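Local coordinates for Myo-inositol-1-phosphate synthase-related protein (Thermotoga maritima MSB8, PDB 3CIN) that belongs to the myo-inositol-1-phosphate synthase family and binds nicotinamide-adenine-dinucleotide in a Rossmann-type domain, at residues 45-50 and 340-345. Sequence-based numbering, arbitrary orientation.
Sequences VPLARE and VRLGKI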
ATOM      1  N   VAL A  45     -12.436 -12.893 -19.756  1.00 29.74           N
ATOM      2  CA  VAL A  45     -12.226 -13.304 -21.158  1.00 28.65           C
ATOM      3  C   VAL A  45     -12.351 -12.022 -22.004  1.00 28.24           C
ATOM      4  O   VAL A  45     -13.464 -11.512 -22.213  1.00 28.46           O
ATOM      5  CB  VAL A  45     -13.302 -14.295 -21.595  1.00 27.76           C
ATOM      6  CG1 VAL A  45     -13.015 -14.745 -23.072  1.00 29.01           C
ATOM      7  CG2 VAL A  45     -13.313 -15.523 -20.645  1.00 31.72           C
ATOM      8  N   PRO A  46     -11.214 -11.460 -22.428  1.00 28.43           N
ATOM      9  CA  PRO A  46     -11.272 -10.121 -23.046  1.00 29.69           C
ATOM     10  C   PRO A  46     -12.263  -9.919 -24.145  1.00 29.99           C
ATOM     11  O   PRO A  46     -12.992  -8.912 -24.093  1.00 32.21           O
ATOM     12  CB  PRO A  46      -9.823  -9.881 -23.480  1.00 27.61           C
ATOM     13  CG  PRO A  46      -9.030 -10.652 -22.460  1.00 28.78           C
ATOM     14  CD  PRO A  46      -9.809 -11.909 -22.276  1.00 28.82           C
ATOM     15  N   LEU A  47     -12.362 -10.851 -25.088  1.00 30.22           N
ATOM     16  CA  LEU A  47     -13.249 -10.694 -26.228  1.00 30.03           C
ATOM     17  C   LEU A  47     -14.589 -11.364 -26.010  1.00 29.31           C
ATOM     18  O   LEU A  47     -15.454 -11.278 -26.848  1.00 31.99           O
ATOM     19  CB  LEU A  47     -12.581 -11.158 -27.536  1.00 29.82           C
ATOM     20  CG  LEU A  47     -11.335 -10.354 -27.888  1.00 30.49           C
ATOM     21  CD1 LEU A  47     -10.792 -11.075 -29.142  1.00 33.51           C
ATOM     22  CD2 LEU A  47     -11.641  -8.873 -28.106  1.00 27.85           C
ATOM     23  N   ALA A  48     -14.783 -11.974 -24.840  1.00 29.92           N
ATOM     24  CA  ALA A  48     -16.105 -12.460 -24.422  1.00 28.74           C
ATOM     25  C   ALA A  48     -16.834 -13.144 -25.573  1.00 29.84           C
ATOM     26  O   ALA A  48     -16.293 -14.093 -26.124  1.00 29.59           O
ATOM     27  CB  ALA A  48     -16.895 -11.357 -23.836  1.00 29.17           C
ATOM     28  N   ARG A  49     -18.046 -12.709 -25.896  1.00 31.15           N
ATOM     29  CA  ARG A  49     -18.856 -13.334 -26.937  1.00 31.78           C
ATOM     30  C   ARG A  49     -18.799 -12.604 -28.276  1.00 32.41           C
ATOM     31  O   ARG A  49     -19.684 -12.796 -29.130  1.00 31.07           O
ATOM     32  CB  ARG A  49     -20.286 -13.469 -26.469  1.00 31.73           C
ATOM     33  CG  ARG A  49     -20.457 -14.364 -25.275  1.00 34.32           C
ATOM     34  CD  ARG A  49     -21.937 -14.598 -25.047  1.00 39.92           C
ATOM     35  NE  ARG A  49     -22.157 -14.787 -23.624  1.00 38.57           N
ATOM     36  CZ  ARG A  49     -22.194 -15.965 -23.016  1.00 37.76           C
ATOM     37  NH1 ARG A  49     -22.129 -17.108 -23.713  1.00 44.87           N
ATOM     38  NH2 ARG A  49     -22.378 -15.991 -21.694  1.00 47.76           N
ATOM     39  N   GLU A  50     -17.765 -11.790 -28.478  1.00 30.33           N
ATOM     40  CA  GLU A  50     -17.622 -11.017 -29.728  1.00 31.96           C
ATOM     41  C   GLU A  50     -17.084 -11.838 -30.896  1.00 33.47           C
ATOM     42  O   GLU A  50     -17.187 -11.422 -32.040  1.00 33.67           O
ATOM     43  CB  GLU A  50     -16.713  -9.821 -29.524  1.00 33.70           C
ATOM     44  CG  GLU A  50     -17.234  -8.820 -28.538  1.00 35.99           C
ATOM     45  CD  GLU A  50     -16.401  -7.562 -28.523  1.00 34.90           C
ATOM     46  OE1 GLU A  50     -16.653  -6.724 -29.417  1.00 37.86           O
ATOM     47  OE2 GLU A  50     -15.512  -7.442 -27.636  1.00 34.83           O
ATOM     48  N   VAL A 340      -7.382 -19.690 -27.744  1.00 28.71           N
ATOM     49  CA  VAL A 340      -7.751 -20.831 -28.550  1.00 28.81           C
ATOM     50  C   VAL A 340      -8.657 -20.467 -29.729  1.00 31.21           C
ATOM     51  O   VAL A 340      -8.546 -21.051 -30.808  1.00 29.43           O
ATOM     52  CB  VAL A 340      -8.386 -21.991 -27.717  1.00 28.14           C
ATOM     53  CG1 VAL A 340      -7.401 -22.512 -26.648  1.00 30.76           C
ATOM     54  CG2 VAL A 340      -9.763 -21.631 -27.149  1.00 27.57           C
ATOM     55  N   ARG A 341      -9.572 -19.517 -29.542  1.00 28.99           N
ATOM     56  CA  ARG A 341     -10.487 -19.100 -30.631  1.00 28.42           C
ATOM     57  C   ARG A 341      -9.720 -18.255 -31.648  1.00 29.23           C
ATOM     58  O   ARG A 341      -9.888 -18.393 -32.846  1.00 27.89           O
ATOM     59  CB  ARG A 341     -11.647 -18.303 -30.057  1.00 26.97           C
ATOM     60  CG  ARG A 341     -12.548 -19.151 -29.113  1.00 26.86           C
ATOM     61  CD  ARG A 341     -13.718 -18.437 -28.627  1.00 28.03           C
ATOM     62  NE  ARG A 341     -13.405 -17.387 -27.672  1.00 29.38           N
ATOM     63  CZ  ARG A 341     -14.298 -16.474 -27.245  1.00 32.70           C
ATOM     64  NH1 ARG A 341     -15.576 -16.457 -27.694  1.00 28.84           N
ATOM     65  NH2 ARG A 341     -13.907 -15.560 -26.381  1.00 30.90           N
ATOM     66  N   LEU A 342      -8.869 -17.360 -31.170  1.00 28.76           N
ATOM     67  CA  LEU A 342      -8.011 -16.614 -32.073  1.00 28.46           C
ATOM     68  C   LEU A 342      -7.043 -17.525 -32.834  1.00 28.76           C
ATOM     69  O   LEU A 342      -6.647 -17.222 -33.979  1.00 29.50           O
ATOM     70  CB  LEU A 342      -7.213 -15.574 -31.297  1.00 28.86           C
ATOM     71  CG  LEU A 342      -7.979 -14.425 -30.645  1.00 33.83           C
ATOM     72  CD1 LEU A 342      -7.053 -13.627 -29.692  1.00 31.16           C
ATOM     73  CD2 LEU A 342      -8.648 -13.516 -31.686  1.00 29.55           C
ATOM     74  N   GLY A 343      -6.613 -18.613 -32.220  1.00 30.52           N
ATOM     75  CA  GLY A 343      -5.733 -19.561 -32.925  1.00 31.02           C
ATOM     76  C   GLY A 343      -6.446 -20.201 -34.103  1.00 29.91           C
ATOM     77  O   GLY A 343      -5.861 -20.386 -35.160  1.00 31.29           O
ATOM     78  N   LYS A 344      -7.703 -20.572 -33.912  1.00 29.05           N
ATOM     79  CA  LYS A 344      -8.507 -21.134 -35.024  1.00 28.50           C
ATOM     80  C   LYS A 344      -8.727 -20.109 -36.152  1.00 27.36           C
ATOM     81  O   LYS A 344      -8.685 -20.452 -37.328  1.00 31.66           O
ATOM     82  CB  LYS A 344      -9.817 -21.659 -34.468  1.00 31.08           C
ATOM     83  CG  LYS A 344     -10.715 -22.353 -35.452  1.00 31.32           C
ATOM     84  CD  LYS A 344     -10.035 -23.583 -36.032  1.00 36.75           C
ATOM     85  CE  LYS A 344     -10.989 -24.516 -36.749  1.00 39.55           C
ATOM     86  NZ  LYS A 344     -11.931 -23.812 -37.649  1.00 45.74           N
ATOM     87  N   ILE A 345      -8.963 -18.826 -35.821  1.00 27.38           N
ATOM     88  CA  ILE A 345      -9.024 -17.792 -36.837  1.00 29.08           C
ATOM     89  C   ILE A 345      -7.706 -17.657 -37.613  1.00 28.49           C
ATOM     90  O   ILE A 345      -7.689 -17.583 -38.851  1.00 31.33           O
ATOM     91  CB  ILE A 345      -9.425 -16.400 -36.227  1.00 31.47           C
ATOM     92  CG1 ILE A 345     -10.897 -16.441 -35.740  1.00 33.35           C
ATOM     93  CG2 ILE A 345      -9.261 -15.296 -37.238  1.00 30.83           C
ATOM     94  CD1 ILE A 345     -11.270 -15.303 -34.758  1.00 31.41           C
TER
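R341 reaches from helix 328-348 to the loop of residues 45-50 and sets the end of its guanidinium group against the backbone carbonyl of A48. Both terminal nitrogens converge on this one oxygen: R341 NH2 lies 2.8 Å from A48 O, and R341 NH1 2.9 Å from the same atom. The carbonyl oxygen sits in the guanidinium plane, so the fork closes on it edge-on. NH1 arrives almost in line with the C=O bond (168°), whereas NH2 comes in at 145°, within the carbonyl plane; sharing one acceptor leaves both N-H bonds bent.

A bend in the arginine chain at chi3 (-70°) brings the guanidinium up to the carbonyl of A48. V337 O accepts from NE, I53 O from NH1, and D338 pairs with NH2 through one oxygen while the other receives L47 N, tying the loop to the helix a second time. V45 crosses the arginine at about a right angle, its CG1 3.5 Å from R341 NH2.

Beside this polar fork, L47 and L342 cross nearly perpendicularly and meet through methyl groups, CD1 of L47 lying 4.1 Å from CD2 of L342. Two overlapping beta turns shape the loop: a type I turn from V45 to A48, closed by A48 N to V45 O at 3.0 Å, and a type II' turn from L47 to E50. The loop runs between helix 23-36 and strand 58-65 of the parallel sheet, and R341 joins it to the helix that follows strand 317-327 of the mixed sheet. V45 also packs on F313 of the second subunit, placing the loop at a subunit interface. The carboxylate of D338 probably balances the buried arginine's charge, while the two N-H groups should polarise the A48 carbonyl and hold the turn against the helix.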